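Alr3699 protein (Nostoc sp., PDB 4XSO) is of unknown function but belongs to the glycosyltransferases of the GT-B clan, built from two domains that each have a parallel sheet packed between helices. Local coordinates at residues His222-Ala227 / Leu285-Ser290; Ala229-Gln234 / Glu338-Ile343; Pro233-Ile238 / Thr345-Thr350. All coordinates share one frame; numbering follows the deposited sequence.

Interaction 1: His222-Ala227 / Leu285-Ser290; sequences HILIDA and LVAHTS
I223 and L224, neighbours on helix 221-228, meet T289, in the loop that follows strand 285-287, and A287, the last residue of that strand, in a sparse contact whose four residues are all buried. L224 stands over the strand: its CG lies anti to the backbone N (chi1 175°), which extends the side chain from the helix until CD1 comes 4.4 Å from A287 CB. The leucine also touches V209 and H211 on strand 207-212, and V209 in turn touches A287. I223 meets T289 near its stem, CB to CB at 4.4 Å, while I223 CG1 passes 4.3 Å from T289 O. Beyond this point the isoleucine turns away, with CG1 lying 3.7 Å above the ring plane of H222, offset toward the rim. The backbones come nearest here, with the CA atoms of I223 and T289 6.7 Å apart.

Polar bonding runs from T289 to residues outside the two segments. Its OG1 is hydrogen-bonded to the G220 carbonyl oxygen, just before the helix, and to H211 NE2. With chi1 at 64° the hydroxyl sits between the backbone N and the carbonyl carbon, whereas CG2 is the branch that packs against L339 of helix 336-348.

This is helix-on-sheet packing in the second Rossmann-like domain: helix 221-228, in the connection between strands 207-212 and 235-240, reaches across to 285-287. Dispersion between aliphatic groups joins the segments directly, while the buried threonine hydroxyl is satisfied by neighbours and adds a polar tie beside the helix start.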
ATOM      1  N   HIS A 222     -31.966  26.829   8.224  1.00 35.15           N
ATOM      2  CA  HIS A 222     -32.524  27.538   9.396  1.00 38.96           C
ATOM      3  C   HIS A 222     -32.157  29.023   9.428  1.00 35.51           C
ATOM      4  O   HIS A 222     -32.899  29.848   9.958  1.00 33.61           O
ATOM      5  CB  HIS A 222     -32.108  26.821  10.720  1.00 37.78           C
ATOM      6  CG  HIS A 222     -30.634  26.878  10.998  1.00 41.14           C
ATOM      7  ND1 HIS A 222     -29.713  26.060  10.354  1.00 43.53           N
ATOM      8  CD2 HIS A 222     -29.913  27.688  11.812  1.00 39.71           C
ATOM      9  CE1 HIS A 222     -28.498  26.366  10.770  1.00 42.95           C
ATOM     10  NE2 HIS A 222     -28.591  27.364  11.633  1.00 42.75           N
ATOM     11  N   ILE A 223     -31.039  29.377   8.811  1.00 38.29           N
ATOM     12  CA  ILE A 223     -30.618  30.776   8.686  1.00 35.34           C
ATOM     13  C   ILE A 223     -31.554  31.537   7.709  1.00 36.03           C
ATOM     14  O   ILE A 223     -31.985  32.628   8.021  1.00 34.71           O
ATOM     15  CB  ILE A 223     -29.128  30.869   8.201  1.00 35.69           C
ATOM     16  CG1 ILE A 223     -28.199  30.019   9.069  1.00 34.75           C
ATOM     17  CG2 ILE A 223     -28.643  32.324   8.123  1.00 35.32           C
ATOM     18  CD1 ILE A 223     -28.048  30.596  10.466  1.00 42.32           C
ATOM     19  N   LEU A 224     -31.874  30.948   6.528  1.00 29.70           N
ATOM     20  CA  LEU A 224     -32.847  31.539   5.624  1.00 31.79           C
ATOM     21  C   LEU A 224     -34.200  31.730   6.336  1.00 30.47           C
ATOM     22  O   LEU A 224     -34.853  32.751   6.171  1.00 31.40           O
ATOM     23  CB  LEU A 224     -32.980  30.715   4.311  1.00 32.55           C
ATOM     24  CG  LEU A 224     -34.073  31.180   3.331  1.00 35.74           C
ATOM     25  CD1 LEU A 224     -33.777  32.585   2.862  1.00 35.35           C
ATOM     26  CD2 LEU A 224     -34.127  30.229   2.122  1.00 36.81           C
ATOM     27  N   ILE A 225     -34.639  30.708   7.060  1.00 32.33           N
ATOM     28  CA  ILE A 225     -35.906  30.751   7.800  1.00 37.32           C
ATOM     29  C   ILE A 225     -35.885  31.903   8.853  1.00 36.57           C
ATOM     30  O   ILE A 225     -36.792  32.718   8.817  1.00 34.91           O
ATOM     31  CB  ILE A 225     -36.248  29.360   8.382  1.00 36.63           C
ATOM     32  CG1 ILE A 225     -36.483  28.379   7.216  1.00 36.42           C
ATOM     33  CG2 ILE A 225     -37.484  29.449   9.256  1.00 33.32           C
ATOM     34  CD1 ILE A 225     -36.288  26.940   7.597  1.00 39.19           C
ATOM     35  N   ASP A 226     -34.816  32.043   9.665  1.00 32.90           N
ATOM     36  CA  ASP A 226     -34.732  33.199  10.585  1.00 36.89           C
ATOM     37  C   ASP A 226     -34.768  34.529   9.825  1.00 39.76           C
ATOM     38  O   ASP A 226     -35.498  35.442  10.177  1.00 39.69           O
ATOM     39  CB  ASP A 226     -33.468  33.161  11.403  1.00 41.13           C
ATOM     40  CG  ASP A 226     -33.504  32.156  12.529  1.00 45.92           C
ATOM     41  OD1 ASP A 226     -34.600  31.793  12.940  1.00 48.34           O
ATOM     42  OD2 ASP A 226     -32.409  31.714  12.989  1.00 47.76           O
ATOM     43  N   ALA A 227     -34.050  34.627   8.705  1.00 35.80           N
ATOM     44  CA  ALA A 227     -34.132  35.853   7.923  1.00 33.22           C
ATOM     45  C   ALA A 227     -35.547  36.101   7.371  1.00 33.05           C
ATOM     46  O   ALA A 227     -35.973  37.243   7.252  1.00 33.71           O
ATOM     47  CB  ALA A 227     -33.127  35.832   6.775  1.00 35.24           C
ATOM     48  N   LEU A 285     -34.529  35.348  -6.042  1.00 31.18           N
ATOM     49  CA  LEU A 285     -33.192  35.368  -5.436  1.00 31.51           C
ATOM     50  C   LEU A 285     -32.861  33.950  -5.045  1.00 29.93           C
ATOM     51  O   LEU A 285     -33.740  33.205  -4.636  1.00 26.46           O
ATOM     52  CB  LEU A 285     -33.193  36.265  -4.210  1.00 34.21           C
ATOM     53  CG  LEU A 285     -32.026  36.230  -3.241  1.00 32.83           C
ATOM     54  CD1 LEU A 285     -30.806  36.794  -3.991  1.00 36.76           C
ATOM     55  CD2 LEU A 285     -32.286  37.065  -1.951  1.00 34.93           C
ATOM     56  N   VAL A 286     -31.608  33.551  -5.244  1.00 30.36           N
ATOM     57  CA  VAL A 286     -31.136  32.243  -4.846  1.00 29.77           C
ATOM     58  C   VAL A 286     -30.257  32.489  -3.630  1.00 29.92           C
ATOM     59  O   VAL A 286     -29.375  33.333  -3.694  1.00 34.78           O
ATOM     60  CB  VAL A 286     -30.373  31.564  -5.966  1.00 29.54           C
ATOM     61  CG1 VAL A 286     -29.793  30.256  -5.467  1.00 29.33           C
ATOM     62  CG2 VAL A 286     -31.348  31.307  -7.112  1.00 36.54           C
ATOM     63  N   ALA A 287     -30.528  31.794  -2.529  1.00 28.83           N
ATOM     64  CA  ALA A 287     -29.693  31.858  -1.357  1.00 30.90           C
ATOM     65  C   ALA A 287     -28.899  30.646  -1.062  1.00 30.96           C
ATOM     66  O   ALA A 287     -29.429  29.559  -0.832  1.00 34.58           O
ATOM     67  CB  ALA A 287     -30.566  32.187  -0.107  1.00 36.19           C
ATOM     68  N   HIS A 288     -27.615  30.880  -0.887  1.00 33.34           N
ATOM     69  CA  HIS A 288     -26.677  29.897  -0.368  1.00 35.18           C
ATOM     70  C   HIS A 288     -26.367  30.372   1.052  1.00 34.75           C
ATOM     71  O   HIS A 288     -25.959  31.519   1.225  1.00 34.70           O
ATOM     72  CB  HIS A 288     -25.423  29.920  -1.245  1.00 34.00           C
ATOM     73  CG  HIS A 288     -24.295  29.122  -0.694  1.00 37.03           C
ATOM     74  ND1 HIS A 288     -23.346  29.660   0.149  1.00 38.67           N
ATOM     75  CD2 HIS A 288     -23.964  27.820  -0.850  1.00 41.77           C
ATOM     76  CE1 HIS A 288     -22.493  28.724   0.512  1.00 38.48           C
ATOM     77  NE2 HIS A 288     -22.855  27.593  -0.071  1.00 40.99           N
ATOM     78  N   THR A 289     -26.596  29.536   2.061  1.00 34.65           N
ATOM     79  CA  THR A 289     -26.452  30.001   3.456  1.00 36.58           C
ATOM     80  C   THR A 289     -25.746  28.955   4.306  1.00 36.31           C
ATOM     81  O   THR A 289     -26.104  28.786   5.463  1.00 37.11           O
ATOM     82  CB  THR A 289     -27.817  30.253   4.076  1.00 34.47           C
ATOM     83  OG1 THR A 289     -28.548  29.014   4.155  1.00 34.10           O
ATOM     84  CG2 THR A 289     -28.580  31.252   3.223  1.00 42.27           C
ATOM     85  N   SER A 290     -24.802  28.219   3.703  1.00 37.02           N
ATOM     86  CA  SER A 290     -23.993  27.228   4.425  1.00 37.05           C
ATOM     87  C   SER A 290     -23.174  27.857   5.577  1.00 38.10           C
ATOM     88  O   SER A 290     -22.618  28.955   5.461  1.00 33.75           O
ATOM     89  CB  SER A 290     -23.060  26.525   3.464  1.00 39.66           C
ATOM     90  OG  SER A 290     -23.810  25.788   2.516  1.00 39.52           O
TER

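Interaction 2: Ala229-Gln234 / Glu338-Ile343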
ATOM      1  N   ALA A 229     -38.322  35.655   8.743  1.00 38.40           N
ATOM      2  CA  ALA A 229     -39.016  36.299   9.850  1.00 45.88           C
ATOM      3  C   ALA A 229     -38.845  37.798   9.804  1.00 46.33           C
ATOM      4  O   ALA A 229     -39.663  38.506  10.369  1.00 48.15           O
ATOM      5  CB  ALA A 229     -38.517  35.740  11.171  1.00 45.62           C
ATOM      6  N   GLN A 230     -37.793  38.284   9.124  1.00 40.57           N
ATOM      7  CA  GLN A 230     -37.476  39.706   9.071  1.00 39.63           C
ATOM      8  C   GLN A 230     -37.771  40.368   7.741  1.00 46.72           C
ATOM      9  O   GLN A 230     -37.305  41.474   7.530  1.00 52.16           O
ATOM     10  CB  GLN A 230     -35.989  39.901   9.405  1.00 43.63           C
ATOM     11  CG  GLN A 230     -35.667  39.520  10.844  1.00 49.81           C
ATOM     12  CD  GLN A 230     -36.278  40.545  11.771  1.00 59.56           C
ATOM     13  OE1 GLN A 230     -37.440  40.426  12.183  1.00 61.65           O
ATOM     14  NE2 GLN A 230     -35.540  41.625  12.008  1.00 65.29           N
ATOM     15  N   CYS A 231     -38.529  39.692   6.868  1.00 42.11           N
ATOM     16  CA  CYS A 231     -38.786  40.089   5.499  1.00 43.47           C
ATOM     17  C   CYS A 231     -40.243  40.403   5.316  1.00 42.22           C
ATOM     18  O   CYS A 231     -41.075  39.837   6.007  1.00 45.08           O
ATOM     19  CB  CYS A 231     -38.420  38.930   4.532  1.00 37.10           C
ATOM     20  SG  CYS A 231     -36.640  38.839   4.357  1.00 41.02           S
ATOM     21  N   PRO A 232     -40.574  41.284   4.363  1.00 45.57           N
ATOM     22  CA  PRO A 232     -41.991  41.504   4.186  1.00 41.67           C
ATOM     23  C   PRO A 232     -42.767  40.250   3.829  1.00 43.02           C
ATOM     24  O   PRO A 232     -42.190  39.202   3.424  1.00 39.23           O
ATOM     25  CB  PRO A 232     -42.080  42.574   3.071  1.00 48.55           C
ATOM     26  CG  PRO A 232     -40.703  42.889   2.648  1.00 48.65           C
ATOM     27  CD  PRO A 232     -39.752  42.250   3.623  1.00 46.21           C
ATOM     28  N   PRO A 233     -44.091  40.342   3.965  1.00 49.02           N
ATOM     29  CA  PRO A 233     -44.942  39.142   3.854  1.00 47.18           C
ATOM     30  C   PRO A 233     -45.034  38.528   2.447  1.00 40.98           C
ATOM     31  O   PRO A 233     -45.293  37.353   2.345  1.00 42.51           O
ATOM     32  CB  PRO A 233     -46.301  39.622   4.362  1.00 53.42           C
ATOM     33  CG  PRO A 233     -46.270  41.126   4.262  1.00 53.33           C
ATOM     34  CD  PRO A 233     -44.845  41.555   4.358  1.00 55.34           C
ATOM     35  N   GLN A 234     -44.781  39.294   1.387  1.00 37.17           N
ATOM     36  CA  GLN A 234     -44.766  38.719   0.069  1.00 37.21           C
ATOM     37  C   GLN A 234     -43.501  37.851  -0.197  1.00 39.47           C
ATOM     38  O   GLN A 234     -43.467  37.115  -1.212  1.00 36.59           O
ATOM     39  CB  GLN A 234     -44.947  39.783  -1.029  1.00 41.39           C
ATOM     40  CG  GLN A 234     -43.727  40.634  -1.380  1.00 42.71           C
ATOM     41  CD  GLN A 234     -43.542  41.770  -0.406  1.00 51.49           C
ATOM     42  OE1 GLN A 234     -44.091  41.737   0.694  1.00 50.24           O
ATOM     43  NE2 GLN A 234     -42.771  42.784  -0.801  1.00 50.95           N
ATOM     44  N   GLU A 338     -28.237  40.000   8.341  1.00 33.69           N
ATOM     45  CA  GLU A 338     -27.516  40.479   7.174  1.00 35.47           C
ATOM     46  C   GLU A 338     -28.150  39.869   5.894  1.00 35.52           C
ATOM     47  O   GLU A 338     -28.336  40.568   4.847  1.00 33.91           O
ATOM     48  CB  GLU A 338     -26.045  40.153   7.344  1.00 42.76           C
ATOM     49  CG  GLU A 338     -25.111  40.728   6.298  1.00 50.27           C
ATOM     50  CD  GLU A 338     -23.641  40.391   6.581  1.00 55.31           C
ATOM     51  OE1 GLU A 338     -23.282  39.864   7.681  1.00 62.23           O
ATOM     52  OE2 GLU A 338     -22.839  40.681   5.690  1.00 55.87           O
ATOM     53  N   LEU A 339     -28.571  38.613   5.997  1.00 35.11           N
ATOM     54  CA  LEU A 339     -29.241  37.939   4.843  1.00 33.59           C
ATOM     55  C   LEU A 339     -30.559  38.653   4.543  1.00 35.49           C
ATOM     56  O   LEU A 339     -30.902  38.891   3.387  1.00 36.27           O
ATOM     57  CB  LEU A 339     -29.460  36.444   5.156  1.00 33.69           C
ATOM     58  CG  LEU A 339     -30.324  35.637   4.180  1.00 36.73           C
ATOM     59  CD1 LEU A 339     -29.776  35.760   2.745  1.00 36.17           C
ATOM     60  CD2 LEU A 339     -30.338  34.188   4.633  1.00 35.70           C
ATOM     61  N   ALA A 340     -31.289  39.071   5.590  1.00 37.53           N
ATOM     62  CA  ALA A 340     -32.579  39.739   5.388  1.00 33.07           C
ATOM     63  C   ALA A 340     -32.378  41.100   4.751  1.00 33.12           C
ATOM     64  O   ALA A 340     -33.171  41.564   3.880  1.00 32.15           O
ATOM     65  CB  ALA A 340     -33.352  39.876   6.696  1.00 35.09           C
ATOM     66  N   ASN A 341     -31.332  41.769   5.167  1.00 32.22           N
ATOM     67  CA  ASN A 341     -31.023  43.056   4.579  1.00 32.48           C
ATOM     68  C   ASN A 341     -30.782  42.941   3.077  1.00 37.46           C
ATOM     69  O   ASN A 341     -31.265  43.781   2.290  1.00 37.32           O
ATOM     70  CB  ASN A 341     -29.771  43.626   5.205  1.00 40.85           C
ATOM     71  CG  ASN A 341     -29.993  44.125   6.624  1.00 43.57           C
ATOM     72  OD1 ASN A 341     -31.109  44.324   7.086  1.00 49.28           O
ATOM     73  ND2 ASN A 341     -28.912  44.393   7.286  1.00 48.03           N
ATOM     74  N   ILE A 342     -30.072  41.889   2.664  1.00 35.79           N
ATOM     75  CA  ILE A 342     -29.908  41.638   1.218  1.00 35.14           C
ATOM     76  C   ILE A 342     -31.212  41.407   0.551  1.00 35.56           C
ATOM     77  O   ILE A 342     -31.479  41.932  -0.539  1.00 40.05           O
ATOM     78  CB  ILE A 342     -28.973  40.433   0.949  1.00 34.86           C
ATOM     79  CG1 ILE A 342     -27.558  40.757   1.413  1.00 37.09           C
ATOM     80  CG2 ILE A 342     -28.959  40.084  -0.536  1.00 35.29           C
ATOM     81  CD1 ILE A 342     -27.039  42.128   0.911  1.00 41.22           C
ATOM     82  N   ILE A 343     -32.036  40.563   1.155  1.00 37.64           N
ATOM     83  CA  ILE A 343     -33.339  40.219   0.526  1.00 35.15           C
ATOM     84  C   ILE A 343     -34.172  41.496   0.333  1.00 34.78           C
ATOM     85  O   ILE A 343     -34.705  41.774  -0.742  1.00 34.94           O
ATOM     86  CB  ILE A 343     -34.128  39.221   1.400  1.00 36.62           C
ATOM     87  CG1 ILE A 343     -33.404  37.885   1.408  1.00 38.84           C
ATOM     88  CG2 ILE A 343     -35.547  39.089   0.897  1.00 39.29           C
ATOM     89  CD1 ILE A 343     -34.068  36.859   2.328  1.00 37.17           C
TER
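Q230 meets A340 through its aliphatic stem, CB to CB at 3.8 Å, and its flat carboxamide lays neither a face nor an edge on helical residues 338-343. The chain bends at chi2 (-70°), which carries the amide away from A340, and NE2 is hydrogen-bonded to OE1 of Q337, a turn earlier on the same helix.

The remaining contact is made by C231, whose sulfur enters over A340 and I343, two residues on one side of helix 336-348. SG stands anti to the carbonyl carbon (chi1 -76°), and this brings it alongside I343: SG lies 3.6 Å from I343 CG2 and 3.8 Å from I343 CD1, so that both methyl groups of the isoleucine border it. The CB of the same residue is 3.9 Å away from the sulfur. At A340 the approach is looser, with CB 4.2 Å from C231 SG. The alanine methyl thus serves two neighbours at once, Q230 CB and the sulfur, and its small size suits the 6.1 Å spacing between the CA atoms of Q230 and A340.

The contact seats the loop joining helix 221-228 to strand 235-240 on helix 336-348. Its chemistry grades outward: a buried sulfur held by dispersion against methyl groups, then an exposed glutamine whose polar end is bonded to that same helix.

Interaction 3: Pro233-Ile238 / Thr345-Thr350; sequences PQVTAI and TCIEDT
The strand 235-238 and the last turn of helix 336-348 come no closer than 9.0 Å between CA atoms, those of V235 and I347, so the gap is bridged by side chains alone. On the first segment, Q234 leads into the strand, and T236 and A237 hydrogen-bond through their backbones to strands 207-212 and 267-271, which places 235-240 between these two. The second segment ends its helix with the bond from D349 N to T345 O, 2.9 Å long. D349 then leaves helical geometry (phi/psi -113°/80°) and takes the N-cap position of helix 350-368, its OD1 bonded to K352 N.

I347 is the residue through which this helical turn reaches the strand. Its CG1 stands anti to the carbonyl carbon, and chi2 of 162° extends the chain so that CD1 runs up to V235 CG2 at 3.4 Å, tighter than ordinary van der Waals contact. The two side chains cross obliquely and touch at their methyl ends. The other branch of the isoleucine, CG2, lies 4.1 Å from Q234 NE2; the glutamine bends at chi2, and its amide flanks the methyl at the partly exposed border. F207 and P232 also touch I347, while V209 and L228 touch V235.

The contact packs the end of helix 336-348 on the start of strand 235-240, second from the edge of the sheet in the second GT-B domain. The join is apolar, without directional bonding, and its methyl pair is close enough to be mildly repulsive if the modelled distance is exact; the glutamine amide borders the hydrocarbon toward solvent.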
ATOM      1  N   PRO A 233     -44.091  40.342   3.965  1.00 49.02           N
ATOM      2  CA  PRO A 233     -44.942  39.142   3.854  1.00 47.18           C
ATOM      3  C   PRO A 233     -45.034  38.528   2.447  1.00 40.98           C
ATOM      4  O   PRO A 233     -45.293  37.353   2.345  1.00 42.51           O
ATOM      5  CB  PRO A 233     -46.301  39.622   4.362  1.00 53.42           C
ATOM      6  CG  PRO A 233     -46.270  41.126   4.262  1.00 53.33           C
ATOM      7  CD  PRO A 233     -44.845  41.555   4.358  1.00 55.34           C
ATOM      8  N   GLN A 234     -44.781  39.294   1.387  1.00 37.17           N
ATOM      9  CA  GLN A 234     -44.766  38.719   0.069  1.00 37.21           C
ATOM     10  C   GLN A 234     -43.501  37.851  -0.197  1.00 39.47           C
ATOM     11  O   GLN A 234     -43.467  37.115  -1.212  1.00 36.59           O
ATOM     12  CB  GLN A 234     -44.947  39.783  -1.029  1.00 41.39           C
ATOM     13  CG  GLN A 234     -43.727  40.634  -1.380  1.00 42.71           C
ATOM     14  CD  GLN A 234     -43.542  41.770  -0.406  1.00 51.49           C
ATOM     15  OE1 GLN A 234     -44.091  41.737   0.694  1.00 50.24           O
ATOM     16  NE2 GLN A 234     -42.771  42.784  -0.801  1.00 50.95           N
ATOM     17  N   VAL A 235     -42.524  37.869   0.735  1.00 37.12           N
ATOM     18  CA  VAL A 235     -41.354  37.023   0.617  1.00 40.32           C
ATOM     19  C   VAL A 235     -41.655  35.623   1.081  1.00 41.83           C
ATOM     20  O   VAL A 235     -41.926  35.374   2.288  1.00 34.12           O
ATOM     21  CB  VAL A 235     -40.115  37.558   1.399  1.00 44.08           C
ATOM     22  CG1 VAL A 235     -38.903  36.633   1.191  1.00 41.58           C
ATOM     23  CG2 VAL A 235     -39.767  38.979   0.983  1.00 42.51           C
ATOM     24  N   THR A 236     -41.494  34.672   0.148  1.00 37.06           N
ATOM     25  CA  THR A 236     -41.575  33.229   0.476  1.00 36.56           C
ATOM     26  C   THR A 236     -40.320  32.465   0.067  1.00 39.01           C
ATOM     27  O   THR A 236     -39.594  32.845  -0.880  1.00 38.79           O
ATOM     28  CB  THR A 236     -42.722  32.512  -0.250  1.00 42.18           C
ATOM     29  OG1 THR A 236     -42.463  32.551  -1.635  1.00 44.11           O
ATOM     30  CG2 THR A 236     -43.991  33.148  -0.017  1.00 40.37           C
ATOM     31  N   ALA A 237     -40.053  31.397   0.810  1.00 35.82           N
ATOM     32  CA  ALA A 237     -38.891  30.571   0.570  1.00 36.37           C
ATOM     33  C   ALA A 237     -39.317  29.211  -0.032  1.00 36.97           C
ATOM     34  O   ALA A 237     -40.331  28.658   0.345  1.00 34.06           O
ATOM     35  CB  ALA A 237     -38.115  30.420   1.857  1.00 37.62           C
ATOM     36  N   ILE A 238     -38.596  28.734  -1.055  1.00 36.74           N
ATOM     37  CA  ILE A 238     -38.739  27.375  -1.508  1.00 33.53           C
ATOM     38  C   ILE A 238     -37.484  26.681  -1.148  1.00 30.96           C
ATOM     39  O   ILE A 238     -36.366  27.170  -1.437  1.00 32.16           O
ATOM     40  CB  ILE A 238     -39.080  27.229  -3.034  1.00 37.99           C
ATOM     41  CG1 ILE A 238     -37.985  27.818  -3.905  1.00 40.01           C
ATOM     42  CG2 ILE A 238     -40.393  27.915  -3.388  1.00 35.26           C
ATOM     43  CD1 ILE A 238     -38.120  27.407  -5.370  1.00 45.30           C
ATOM     44  N   THR A 345     -32.951  44.563   0.149  1.00 38.49           N
ATOM     45  CA  THR A 345     -32.314  45.354  -0.868  1.00 40.32           C
ATOM     46  C   THR A 345     -32.768  44.910  -2.228  1.00 42.36           C
ATOM     47  O   THR A 345     -32.989  45.752  -3.095  1.00 40.56           O
ATOM     48  CB  THR A 345     -30.813  45.194  -0.809  1.00 46.87           C
ATOM     49  OG1 THR A 345     -30.368  45.824   0.385  1.00 49.75           O
ATOM     50  CG2 THR A 345     -30.148  45.820  -2.006  1.00 47.66           C
ATOM     51  N   CYS A 346     -32.895  43.587  -2.410  1.00 37.33           N
ATOM     52  CA  CYS A 346     -33.337  43.040  -3.709  1.00 39.31           C
ATOM     53  C   CYS A 346     -34.794  43.398  -4.083  1.00 43.77           C
ATOM     54  O   CYS A 346     -35.139  43.518  -5.261  1.00 44.42           O
ATOM     55  CB  CYS A 346     -33.147  41.512  -3.742  1.00 37.57           C
ATOM     56  SG  CYS A 346     -31.422  41.035  -3.893  1.00 40.06           S
ATOM     57  N   ILE A 347     -35.640  43.504  -3.072  1.00 44.40           N
ATOM     58  CA  ILE A 347     -37.058  43.910  -3.242  1.00 42.05           C
ATOM     59  C   ILE A 347     -37.195  45.369  -3.649  1.00 41.63           C
ATOM     60  O   ILE A 347     -37.891  45.701  -4.600  1.00 40.35           O
ATOM     61  CB  ILE A 347     -37.827  43.682  -1.912  1.00 41.06           C
ATOM     62  CG1 ILE A 347     -37.951  42.194  -1.667  1.00 46.10           C
ATOM     63  CG2 ILE A 347     -39.192  44.346  -1.965  1.00 42.01           C
ATOM     64  CD1 ILE A 347     -38.293  41.802  -0.237  1.00 49.23           C
ATOM     65  N   GLU A 348     -36.475  46.230  -2.940  1.00 43.16           N
ATOM     66  CA  GLU A 348     -36.560  47.646  -3.083  1.00 45.14           C
ATOM     67  C   GLU A 348     -35.767  48.181  -4.251  1.00 52.49           C
ATOM     68  O   GLU A 348     -36.172  49.190  -4.773  1.00 49.85           O
ATOM     69  CB  GLU A 348     -36.032  48.349  -1.827  1.00 45.91           C
ATOM     70  CG  GLU A 348     -36.737  47.960  -0.534  1.00 56.09           C
ATOM     71  CD  GLU A 348     -36.021  48.515   0.716  1.00 67.77           C
ATOM     72  OE1 GLU A 348     -35.588  49.685   0.697  1.00 71.52           O
ATOM     73  OE2 GLU A 348     -35.888  47.781   1.722  1.00 71.55           O
ATOM     74  N   ASP A 349     -34.618  47.577  -4.628  1.00 51.61           N
ATOM     75  CA  ASP A 349     -33.892  48.039  -5.811  1.00 45.10           C
ATOM     76  C   ASP A 349     -33.851  47.060  -6.974  1.00 42.14           C
ATOM     77  O   ASP A 349     -32.856  46.438  -7.287  1.00 43.29           O
ATOM     78  CB  ASP A 349     -32.509  48.552  -5.503  1.00 44.43           C
ATOM     79  CG  ASP A 349     -32.078  49.717  -6.484  1.00 58.06           C
ATOM     80  OD1 ASP A 349     -32.376  49.736  -7.753  1.00 44.22           O
ATOM     81  OD2 ASP A 349     -31.406  50.639  -5.955  1.00 64.64           O
ATOM     82  N   THR A 350     -34.943  47.075  -7.669  1.00 40.93           N
ATOM     83  CA  THR A 350     -35.250  46.189  -8.756  1.00 43.65           C
ATOM     84  C   THR A 350     -34.285  46.299  -9.920  1.00 39.50           C
ATOM     85  O   THR A 350     -33.830  45.320 -10.425  1.00 38.58           O
ATOM     86  CB  THR A 350     -36.706  46.474  -9.145  1.00 50.56           C
ATOM     87  OG1 THR A 350     -37.488  46.137  -7.987  1.00 62.05           O
ATOM     88  CG2 THR A 350     -37.169  45.614 -10.301  1.00 55.99           C
TER

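Overall arrangement
All three contacts belong to the second GT-B domain and lie on one flank of its parallel sheet. Interaction 1 is wholly buried, between helix 221-228 and a strand in the middle of the sheet; interaction 2, farther out, is still largely buried apart from an exposed glutamine, and interaction 3 is only partly buried. The last two use helix 336-348, at successive turns, and share P233 and Q234. P232 CG, 3.9 Å from I347 CD1, links them directly. The same helix ties in interaction 1, where L285 CD2 lies 3.6 Å from I343 CG1. Apolar packing joins all three, but the polar group of interaction 1 is a buried hydroxyl, whereas interactions 2 and 3 have glutamine amides on their more open side.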